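Local coordinates for bifunctional GH43-CE protein (PDB 6MLY), which probably hydrolyses xylose-containing linkages of complex arabinoxylans through a family 43 glycoside hydrolase module and carries a carbohydrate esterase module in the same chain, at residues Asn741-Ser744 with Ile745-Ser748; Glu749-Ala753 with Gln754-Glu758; Ile782-Phe785 with Ala786-Gly790. One frame throughout, in Å; residues are numbered along the deposited sequence.

Contact 1 (Asn741-Ser744 with Ile745-Ser748)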
ATOM      1  N   ASN A 741     -24.337  -5.434  33.541  1.00 72.98           N
ATOM      2  CA  ASN A 741     -24.693  -4.151  34.191  1.00 72.82           C
ATOM      3  C   ASN A 741     -23.800  -3.833  35.401  1.00 72.16           C
ATOM      4  O   ASN A 741     -23.152  -2.781  35.434  1.00 71.46           O
ATOM      5  CB  ASN A 741     -26.156  -4.195  34.656  1.00 73.76           C
ATOM      6  CG  ASN A 741     -26.859  -2.856  34.612  1.00 73.71           C
ATOM      7  OD1 ASN A 741     -26.903  -2.196  33.575  1.00 73.59           O
ATOM      8  ND2 ASN A 741     -27.443  -2.461  35.728  1.00 73.46           N
ATOM      9  N   CYS A 742     -23.805  -4.739  36.392  1.00 73.82           N
ATOM     10  CA  CYS A 742     -23.272  -4.498  37.745  1.00 73.38           C
ATOM     11  C   CYS A 742     -21.799  -4.060  37.702  1.00 71.86           C
ATOM     12  O   CYS A 742     -21.391  -3.209  38.486  1.00 71.97           O
ATOM     13  CB  CYS A 742     -23.482  -5.700  38.672  1.00 75.96           C
ATOM     14  SG  CYS A 742     -22.780  -7.287  38.129  1.00 78.18           S
ATOM     15  N   GLN A 743     -21.019  -4.622  36.776  1.00 70.32           N
ATOM     16  CA  GLN A 743     -19.572  -4.345  36.659  1.00 68.95           C
ATOM     17  C   GLN A 743     -19.309  -2.841  36.508  1.00 68.00           C
ATOM     18  O   GLN A 743     -18.504  -2.267  37.247  1.00 67.00           O
ATOM     19  CB  GLN A 743     -18.989  -5.118  35.476  1.00 68.76           C
ATOM     20  CG  GLN A 743     -18.892  -6.610  35.737  1.00 69.19           C
ATOM     21  CD  GLN A 743     -17.876  -6.928  36.804  1.00 69.43           C
ATOM     22  OE1 GLN A 743     -16.831  -6.285  36.904  1.00 69.01           O
ATOM     23  NE2 GLN A 743     -18.182  -7.929  37.613  1.00 70.07           N
ATOM     24  N   SER A 744     -19.985  -2.217  35.538  1.00 67.65           N
ATOM     25  CA  SER A 744     -19.870  -0.780  35.303  1.00 66.96           C
ATOM     26  C   SER A 744     -20.277   0.010  36.557  1.00 66.80           C
ATOM     27  O   SER A 744     -19.599   0.978  36.908  1.00 66.06           O
ATOM     28  CB  SER A 744     -20.663  -0.353  34.090  1.00 67.20           C
ATOM     29  OG  SER A 744     -19.864  -0.419  32.916  1.00 66.97           O
ATOM     30  N   ILE A 745     -21.353  -0.421  37.236  1.00 67.21           N
ATOM     31  CA  ILE A 745     -21.924   0.312  38.393  1.00 67.19           C
ATOM     32  C   ILE A 745     -20.978   0.218  39.600  1.00 66.84           C
ATOM     33  O   ILE A 745     -20.722   1.227  40.255  1.00 66.63           O
ATOM     34  CB  ILE A 745     -23.353  -0.167  38.724  1.00 67.94           C
ATOM     35  CG1 ILE A 745     -24.296   0.023  37.532  1.00 68.51           C
ATOM     36  CG2 ILE A 745     -23.875   0.543  39.964  1.00 68.07           C
ATOM     37  CD1 ILE A 745     -25.616  -0.696  37.653  1.00 69.37           C
ATOM     38  N   PHE A 746     -20.464  -0.986  39.882  1.00 67.15           N
ATOM     39  CA  PHE A 746     -19.381  -1.173  40.856  1.00 67.50           C
ATOM     40  C   PHE A 746     -18.292  -0.113  40.637  1.00 66.72           C
ATOM     41  O   PHE A 746     -17.827   0.508  41.584  1.00 67.51           O
ATOM     42  CB  PHE A 746     -18.718  -2.551  40.731  1.00 68.45           C
ATOM     43  CG  PHE A 746     -19.563  -3.759  41.060  1.00 69.77           C
ATOM     44  CD1 PHE A 746     -20.738  -3.653  41.791  1.00 70.30           C
ATOM     45  CD2 PHE A 746     -19.150  -5.024  40.660  1.00 70.78           C
ATOM     46  CE1 PHE A 746     -21.493  -4.777  42.087  1.00 71.23           C
ATOM     47  CE2 PHE A 746     -19.907  -6.147  40.963  1.00 71.79           C
ATOM     48  CZ  PHE A 746     -21.077  -6.022  41.678  1.00 71.99           C
ATOM     49  N   PHE A 747     -17.890   0.070  39.375  1.00 66.15           N
ATOM     50  CA  PHE A 747     -16.783   0.942  39.004  1.00 65.59           C
ATOM     51  C   PHE A 747     -17.186   2.413  39.184  1.00 65.37           C
ATOM     52  O   PHE A 747     -16.459   3.180  39.802  1.00 65.26           O
ATOM     53  CB  PHE A 747     -16.318   0.617  37.579  1.00 65.39           C
ATOM     54  CG  PHE A 747     -15.104   1.373  37.097  1.00 65.02           C
ATOM     55  CD1 PHE A 747     -13.984   1.516  37.901  1.00 65.04           C
ATOM     56  CD2 PHE A 747     -15.070   1.922  35.825  1.00 64.71           C
ATOM     57  CE1 PHE A 747     -12.866   2.204  37.449  1.00 64.79           C
ATOM     58  CE2 PHE A 747     -13.948   2.601  35.369  1.00 64.49           C
ATOM     59  CZ  PHE A 747     -12.849   2.745  36.184  1.00 64.53           C
ATOM     60  N   SER A 748     -18.343   2.799  38.640  1.00 65.33           N
ATOM     61  CA  SER A 748     -18.794   4.192  38.700  1.00 65.29           C
ATOM     62  C   SER A 748     -19.000   4.651  40.153  1.00 65.53           C
ATOM     63  O   SER A 748     -18.723   5.806  40.464  1.00 65.69           O
ATOM     64  CB  SER A 748     -20.031   4.419  37.868  1.00 65.51           C
ATOM     65  OG  SER A 748     -20.689   3.200  37.584  1.00 65.88           O
TER
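Phe746 lies back against Cys742, one helical turn earlier, and illustrates how an aromatic residue can use both the backbone and the side chain of its i-4 neighbour. With CG anti to its carbonyl carbon and beside its own N (chi1 -65°), the side chain of Phe746 runs back toward the start of the helix. Its CB rests 3.5 Å from Gln743 O. At CG the ring begins to pass over a backbone carbonyl: Cys742 O stands 3.2 Å above the ring plane, displaced toward the rim. Farther out, CE1 and CZ meet the CB of Cys742, which lies over the ring face in a CH-pi contact, 4.2 Å from the ring centroid. CZ also approaches Cys742 SG at 4.1 Å; this sulfur-aromatic contact is oblique. On the other branch, CE2 comes within 4.2 Å of Gln743 NE2, whose amide is turned 77° from the ring plane. Gln743 OE1 is itself held by the backbone N atoms of Ile679 and Asp680.

Two backbone acceptors have extra roles here. Cys742 O, besides facing the ring, takes the nearly straight bond from Phe746 N at 2.8 Å. Ser744 O accepts both Ser748 N, in the carbonyl plane, and Ser748 OG at 2.6 Å, the latter from above that plane; the hydroxyl is thus folded back onto its own helix.

Helix 741-752 links strands 727-733 and 757-763 in a beta-alpha-beta unit. Cys742 is tied by a disulfide to Cys687, and Arg683 adds a cation-pi contact to Phe746. Toward the sheet, Ser744 OG bonds to His732, Phe747 packs edge-to-face on Phe728, and Ser748 sits against Leu757 and Phe760 of strand 757-763.

Contact 2 (Glu749-Ala753 with Gln754-Glu758)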
ATOM      1  N   GLU A 749     -19.464   3.758  41.039  1.00 65.72           N
ATOM      2  CA  GLU A 749     -19.657   4.124  42.460  1.00 65.83           C
ATOM      3  C   GLU A 749     -18.290   4.379  43.107  1.00 65.75           C
ATOM      4  O   GLU A 749     -18.104   5.377  43.796  1.00 65.79           O
ATOM      5  CB  GLU A 749     -20.442   3.065  43.247  1.00 66.36           C
ATOM      6  CG  GLU A 749     -21.939   3.059  42.977  1.00 66.84           C
ATOM      7  CD  GLU A 749     -22.662   4.388  43.143  1.00 66.80           C
ATOM      8  OE1 GLU A 749     -23.238   4.638  44.254  1.00 67.11           O
ATOM      9  OE2 GLU A 749     -22.692   5.158  42.155  1.00 67.15           O
ATOM     10  N   ALA A 750     -17.339   3.470  42.881  1.00 65.69           N
ATOM     11  CA  ALA A 750     -16.013   3.580  43.466  1.00 65.83           C
ATOM     12  C   ALA A 750     -15.390   4.926  43.069  1.00 65.89           C
ATOM     13  O   ALA A 750     -14.819   5.622  43.912  1.00 66.07           O
ATOM     14  CB  ALA A 750     -15.169   2.408  43.035  1.00 65.73           C
ATOM     15  N   LEU A 751     -15.540   5.279  41.786  1.00 65.97           N
ATOM     16  CA  LEU A 751     -15.016   6.519  41.202  1.00 66.20           C
ATOM     17  C   LEU A 751     -15.708   7.736  41.831  1.00 66.97           C
ATOM     18  O   LEU A 751     -15.051   8.579  42.444  1.00 67.48           O
ATOM     19  CB  LEU A 751     -15.241   6.498  39.685  1.00 66.15           C
ATOM     20  CG  LEU A 751     -14.371   5.524  38.892  1.00 65.87           C
ATOM     21  CD1 LEU A 751     -14.957   5.290  37.510  1.00 65.73           C
ATOM     22  CD2 LEU A 751     -12.939   6.028  38.784  1.00 65.94           C
ATOM     23  N   ARG A 752     -17.036   7.812  41.685  1.00 67.22           N
ATOM     24  CA  ARG A 752     -17.821   8.989  42.084  1.00 67.87           C
ATOM     25  C   ARG A 752     -17.542   9.362  43.543  1.00 67.94           C
ATOM     26  O   ARG A 752     -17.639  10.533  43.908  1.00 68.20           O
ATOM     27  CB  ARG A 752     -19.319   8.729  41.918  1.00 68.29           C
ATOM     28  CG  ARG A 752     -20.190   9.963  42.101  1.00 69.51           C
ATOM     29  CD  ARG A 752     -21.641   9.652  41.804  1.00 70.26           C
ATOM     30  NE  ARG A 752     -22.147   8.716  42.792  1.00 71.00           N
ATOM     31  CZ  ARG A 752     -22.536   9.059  44.020  1.00 72.19           C
ATOM     32  NH1 ARG A 752     -22.603  10.336  44.355  1.00 74.08           N
ATOM     33  NH2 ARG A 752     -22.862   8.126  44.901  1.00 73.63           N
ATOM     34  N   ALA A 753     -17.212   8.352  44.357  1.00 67.82           N
ATOM     35  CA  ALA A 753     -16.891   8.510  45.776  1.00 68.16           C
ATOM     36  C   ALA A 753     -15.644   9.380  45.953  1.00 68.16           C
ATOM     37  O   ALA A 753     -15.479   9.993  46.998  1.00 68.91           O
ATOM     38  CB  ALA A 753     -16.693   7.158  46.420  1.00 68.12           C
ATOM     39  N   GLN A 754     -14.760   9.391  44.944  1.00 67.92           N
ATOM     40  CA  GLN A 754     -13.512  10.151  44.991  1.00 68.06           C
ATOM     41  C   GLN A 754     -13.512  11.218  43.888  1.00 67.65           C
ATOM     42  O   GLN A 754     -12.492  11.837  43.628  1.00 67.68           O
ATOM     43  CB  GLN A 754     -12.334   9.174  44.931  1.00 68.30           C
ATOM     44  CG  GLN A 754     -12.551   7.937  45.798  1.00 69.14           C
ATOM     45  CD  GLN A 754     -11.386   7.578  46.688  1.00 70.04           C
ATOM     46  OE1 GLN A 754     -10.230   7.566  46.271  1.00 70.62           O
ATOM     47  NE2 GLN A 754     -11.697   7.263  47.938  1.00 70.70           N
ATOM     48  N   GLY A 755     -14.678  11.436  43.271  1.00 67.31           N
ATOM     49  CA  GLY A 755     -14.969  12.613  42.460  1.00 67.47           C
ATOM     50  C   GLY A 755     -14.573  12.441  41.006  1.00 67.24           C
ATOM     51  O   GLY A 755     -14.547  13.415  40.256  1.00 67.36           O
ATOM     52  N   ARG A 756     -14.282  11.196  40.612  1.00 67.17           N
ATOM     53  CA  ARG A 756     -13.647  10.883  39.329  1.00 66.91           C
ATOM     54  C   ARG A 756     -14.709  10.711  38.239  1.00 66.84           C
ATOM     55  O   ARG A 756     -14.513  11.161  37.121  1.00 67.06           O
ATOM     56  CB  ARG A 756     -12.786   9.625  39.461  1.00 66.44           C
ATOM     57  CG  ARG A 756     -11.608   9.780  40.412  1.00 66.76           C
ATOM     58  CD  ARG A 756     -10.749  10.986  40.074  1.00 67.08           C
ATOM     59  NE  ARG A 756     -11.265  12.226  40.641  1.00 67.47           N
ATOM     60  CZ  ARG A 756     -11.048  13.441  40.142  1.00 67.77           C
ATOM     61  NH1 ARG A 756     -10.330  13.590  39.045  1.00 67.70           N
ATOM     62  NH2 ARG A 756     -11.554  14.503  40.740  1.00 68.19           N
ATOM     63  N   LEU A 757     -15.830  10.067  38.576  1.00 67.44           N
ATOM     64  CA  LEU A 757     -16.898   9.842  37.612  1.00 67.60           C
ATOM     65  C   LEU A 757     -17.482  11.185  37.154  1.00 68.30           C
ATOM     66  O   LEU A 757     -18.013  11.958  37.962  1.00 68.26           O
ATOM     67  CB  LEU A 757     -17.979   8.962  38.247  1.00 68.00           C
ATOM     68  CG  LEU A 757     -19.053   8.462  37.283  1.00 68.10           C
ATOM     69  CD1 LEU A 757     -18.471   7.435  36.319  1.00 67.94           C
ATOM     70  CD2 LEU A 757     -20.235   7.880  38.040  1.00 68.27           C
ATOM     71  N   GLU A 758     -17.365  11.449  35.848  1.00 68.37           N
ATOM     72  CA  GLU A 758     -18.045  12.560  35.173  1.00 69.75           C
ATOM     73  C   GLU A 758     -19.522  12.198  34.962  1.00 70.12           C
ATOM     74  O   GLU A 758     -20.403  13.024  35.191  1.00 70.34           O
ATOM     75  CB  GLU A 758     -17.368  12.871  33.833  1.00 69.71           C
ATOM     76  CG  GLU A 758     -18.166  13.777  32.901  1.00 70.70           C
ATOM     77  CD  GLU A 758     -17.831  15.261  32.937  1.00 71.80           C
ATOM     78  OE1 GLU A 758     -16.904  15.651  33.678  1.00 72.36           O
ATOM     79  OE2 GLU A 758     -18.498  16.023  32.206  1.00 72.35           O
TER
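Leu751 and Arg752 give their carbonyls to Arg756 and Gly755 in a Schellman motif, with Gly755 at positive phi (88°) as the C-prime residue that ends the helix. The long bond of the pair, from Arg756 N to Leu751 O, is nearly straight at 3.3 Å. Its companion, Gly755 N to Arg752 O, is weak, and closes a type I turn from Arg752 to Gly755. Leu751 O is gripped twice, because Gln754 N also donates to it at 2.6 Å; the two donors stand off opposite faces of the carbonyl plane.

The reversal brings apolar side chains across the turn. Leu751 CB meets Leu757 CB at 4.0 Å, and Leu757 CB also lies beside the backbone N and CA of Arg752. The CD2 branch of Leu757 leans on the aliphatic start of Arg752. Leu751 CD2 touches Arg756 CB at 3.7 Å, the two side chains crossing at about a right angle.

Beyond these carbons the arginines part company. Arg752 is extended as far as CD and then bends at chi3 (66°), which turns its guanidinium to Glu749 OE1; that carboxylate oxygen lies at the guanidinium edge, in its plane, and NH2 reaches it at 3.6 Å. Arg756 curls back, bent at chi2 and chi3, and its NE donates to Gln754 O at 3.3 Å. Its NH1 continues to the backbone O of Asp725, a residue of the sodium site.

Backbone bonds thus end the helix, and leucine carbons pack the first strand residue against its last turn. The charged groups work separately: Arg752 pairs with Glu749 within the helix, while Arg756 binds the carbonyls of Gln754 and Asp725, and its charge may also help offset the negative end of the nearby helix dipole.

Contact 3 (Ile782-Phe785 with Ala786-Gly790)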
ATOM      1  N   ILE A 782     -17.399  12.152  22.652  1.00 75.67           N
ATOM      2  CA  ILE A 782     -16.712  13.219  21.930  1.00 75.47           C
ATOM      3  C   ILE A 782     -16.722  14.493  22.790  1.00 75.01           C
ATOM      4  O   ILE A 782     -15.674  15.095  23.026  1.00 75.39           O
ATOM      5  CB  ILE A 782     -17.361  13.446  20.546  1.00 75.96           C
ATOM      6  CG1 ILE A 782     -17.412  12.165  19.705  1.00 75.89           C
ATOM      7  CG2 ILE A 782     -16.665  14.573  19.795  1.00 76.48           C
ATOM      8  CD1 ILE A 782     -16.091  11.440  19.588  1.00 75.62           C
ATOM      9  N   ASP A 783     -17.912  14.880  23.267  1.00 74.01           N
ATOM     10  CA  ASP A 783     -18.118  16.134  23.998  1.00 73.59           C
ATOM     11  C   ASP A 783     -17.293  16.150  25.292  1.00 72.26           C
ATOM     12  O   ASP A 783     -16.830  17.213  25.717  1.00 71.06           O
ATOM     13  CB  ASP A 783     -19.601  16.358  24.295  1.00 74.73           C
ATOM     14  CG  ASP A 783     -20.409  16.775  23.079  1.00 75.64           C
ATOM     15  OD1 ASP A 783     -19.809  16.933  22.002  1.00 75.53           O
ATOM     16  OD2 ASP A 783     -21.635  16.944  23.222  1.00 77.61           O
ATOM     17  N   PHE A 784     -17.127  14.971  25.908  1.00 71.10           N
ATOM     18  CA  PHE A 784     -16.353  14.808  27.144  1.00 70.24           C
ATOM     19  C   PHE A 784     -14.856  14.987  26.848  1.00 70.35           C
ATOM     20  O   PHE A 784     -14.189  15.808  27.486  1.00 70.53           O
ATOM     21  CB  PHE A 784     -16.668  13.459  27.800  1.00 69.44           C
ATOM     22  CG  PHE A 784     -15.720  13.056  28.901  1.00 68.60           C
ATOM     23  CD1 PHE A 784     -15.461  13.907  29.964  1.00 69.02           C
ATOM     24  CD2 PHE A 784     -15.089  11.822  28.879  1.00 67.93           C
ATOM     25  CE1 PHE A 784     -14.579  13.539  30.969  1.00 68.95           C
ATOM     26  CE2 PHE A 784     -14.213  11.454  29.885  1.00 67.86           C
ATOM     27  CZ  PHE A 784     -13.958  12.313  30.927  1.00 68.25           C
ATOM     28  N   PHE A 785     -14.336  14.231  25.872  1.00 69.90           N
ATOM     29  CA  PHE A 785     -12.919  14.328  25.487  1.00 69.82           C
ATOM     30  C   PHE A 785     -12.588  15.773  25.078  1.00 70.54           C
ATOM     31  O   PHE A 785     -11.507  16.275  25.407  1.00 70.94           O
ATOM     32  CB  PHE A 785     -12.574  13.309  24.396  1.00 69.44           C
ATOM     33  CG  PHE A 785     -12.406  11.887  24.876  1.00 69.58           C
ATOM     34  CD1 PHE A 785     -11.620  11.590  25.983  1.00 69.94           C
ATOM     35  CD2 PHE A 785     -13.013  10.833  24.207  1.00 69.59           C
ATOM     36  CE1 PHE A 785     -11.463  10.281  26.416  1.00 69.74           C
ATOM     37  CE2 PHE A 785     -12.852   9.524  24.640  1.00 69.21           C
ATOM     38  CZ  PHE A 785     -12.074   9.249  25.741  1.00 69.33           C
ATOM     39  N   ALA A 786     -13.535  16.435  24.398  1.00 70.50           N
ATOM     40  CA  ALA A 786     -13.414  17.832  23.945  1.00 71.76           C
ATOM     41  C   ALA A 786     -13.347  18.813  25.129  1.00 72.95           C
ATOM     42  O   ALA A 786     -12.598  19.786  25.073  1.00 73.75           O
ATOM     43  CB  ALA A 786     -14.567  18.169  23.033  1.00 71.81           C
ATOM     44  N   ARG A 787     -14.143  18.573  26.179  1.00 73.00           N
ATOM     45  CA  ARG A 787     -14.205  19.468  27.352  1.00 73.97           C
ATOM     46  C   ARG A 787     -12.888  19.409  28.138  1.00 73.58           C
ATOM     47  O   ARG A 787     -12.388  20.436  28.606  1.00 73.05           O
ATOM     48  CB  ARG A 787     -15.372  19.101  28.276  1.00 74.76           C
ATOM     49  CG  ARG A 787     -16.701  19.747  27.911  1.00 76.16           C
ATOM     50  CD  ARG A 787     -17.739  19.508  28.990  1.00 76.92           C
ATOM     51  NE  ARG A 787     -17.956  18.091  29.263  1.00 77.69           N
ATOM     52  CZ  ARG A 787     -18.933  17.354  28.738  1.00 78.51           C
ATOM     53  NH1 ARG A 787     -19.759  17.874  27.845  1.00 79.72           N
ATOM     54  NH2 ARG A 787     -19.086  16.095  29.112  1.00 79.09           N
ATOM     55  N   GLU A 788     -12.349  18.193  28.279  1.00 72.78           N
ATOM     56  CA  GLU A 788     -11.128  17.934  29.045  1.00 73.20           C
ATOM     57  C   GLU A 788      -9.891  18.372  28.239  1.00 73.31           C
ATOM     58  O   GLU A 788      -8.811  18.515  28.803  1.00 73.95           O
ATOM     59  CB  GLU A 788     -11.036  16.447  29.412  1.00 71.91           C
ATOM     60  CG  GLU A 788     -12.236  15.902  30.178  1.00 71.42           C
ATOM     61  CD  GLU A 788     -12.305  16.244  31.657  1.00 71.65           C
ATOM     62  OE1 GLU A 788     -11.256  16.198  32.330  1.00 71.26           O
ATOM     63  OE2 GLU A 788     -13.413  16.548  32.136  1.00 71.39           O
ATOM     64  N   ALA A 789     -10.051  18.576  26.923  1.00 73.90           N
ATOM     65  CA  ALA A 789      -8.944  18.914  26.027  1.00 74.13           C
ATOM     66  C   ALA A 789      -8.976  20.402  25.643  1.00 76.07           C
ATOM     67  O   ALA A 789      -7.959  21.091  25.763  1.00 77.26           O
ATOM     68  CB  ALA A 789      -9.002  18.033  24.804  1.00 73.77           C
ATOM     69  N   GLY A 790     -10.130  20.870  25.147  1.00 76.04           N
ATOM     70  CA  GLY A 790     -10.314  22.244  24.655  1.00 76.68           C
ATOM     71  C   GLY A 790      -9.835  22.406  23.219  1.00 76.19           C
ATOM     72  O   GLY A 790     -10.568  22.128  22.263  1.00 74.77           O
TER
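Phe784 and Glu788 touch one helical turn apart on helix 775-789, the last modelled helix of a module whose mostly parallel sheet and flanking helices fit the alpha/beta-hydrolase fold.

The backbone bonds are those of an ordinary alpha helix. Ala786 N donates to Ile782 O, Arg787 N to Asp783 O, and Glu788 N to Phe784 O at 3.1 Å. Near the end, Gly790 N returns to Ala786 O at 2.7 Å.

Van der Waals contacts come next. Phe784 holds CG anti to its backbone N (chi1 167°), which sends the ring outward from the helix, its CE1 atom drifting toward the next turn, where Glu788 CG leans back to meet it in a carbon-carbon contact at 3.4 Å. Glu788 bends at chi2 (-78°) and brings its carboxylate obliquely past the ring, OE2 merely near CE1, with the carboxylate and ring planes 51° apart. Phe784 also touches Val673, Lys727 and Ile729. Phe785 is directed to strands 621-627 and 671-675, and Ile782 to Leu574; the helix lies on the sheet with helix 563-577 at its flank.

Charged groups take a different course. Asp783 and Arg787 do not pair: their nearest charged atoms, OD2 and NH1, remain 5.1 Å apart. Asp783 forms its salt bridge one turn back, with Lys779, and Arg787 forms one with Glu758 from the start of strand 757-763. The arginine nevertheless stays close to its own helix. Its CG, set beside the backbone N, lies 3.4 Å from Asp783 O, and the bend at chi3 then lays the guanidinium over the preceding turn, NH2 reaching Phe784 CA. Asp783 O, already the acceptor of Arg787 N, sits 3.6 Å above one face of the guanidinium, displaced toward its rim.

Contacts 1 and 2 both use helix 741-752, contact 2 running on into strand 757-763, and their centres are about 12 Å apart; they touch where Ser748 CB meets Leu757 CD2 at 3.5 Å. Contact 3, on the helix that follows strand 757-763, has its centre about 18 Å from that of contact 2 and joins it through Glu758, whose OE2 forms a salt bridge with Arg787 NH2 at 3.1 Å. Contacts 1 and 3 do not touch, their nearest atoms being about 10 Å apart. The bound sodium ion is about 8 Å from the side chain of Gln754 and about 10 Å from that of Phe747. The side chain of Asn741 lies near, without touching, a possible Ser-His-Asp triad of the esterase module.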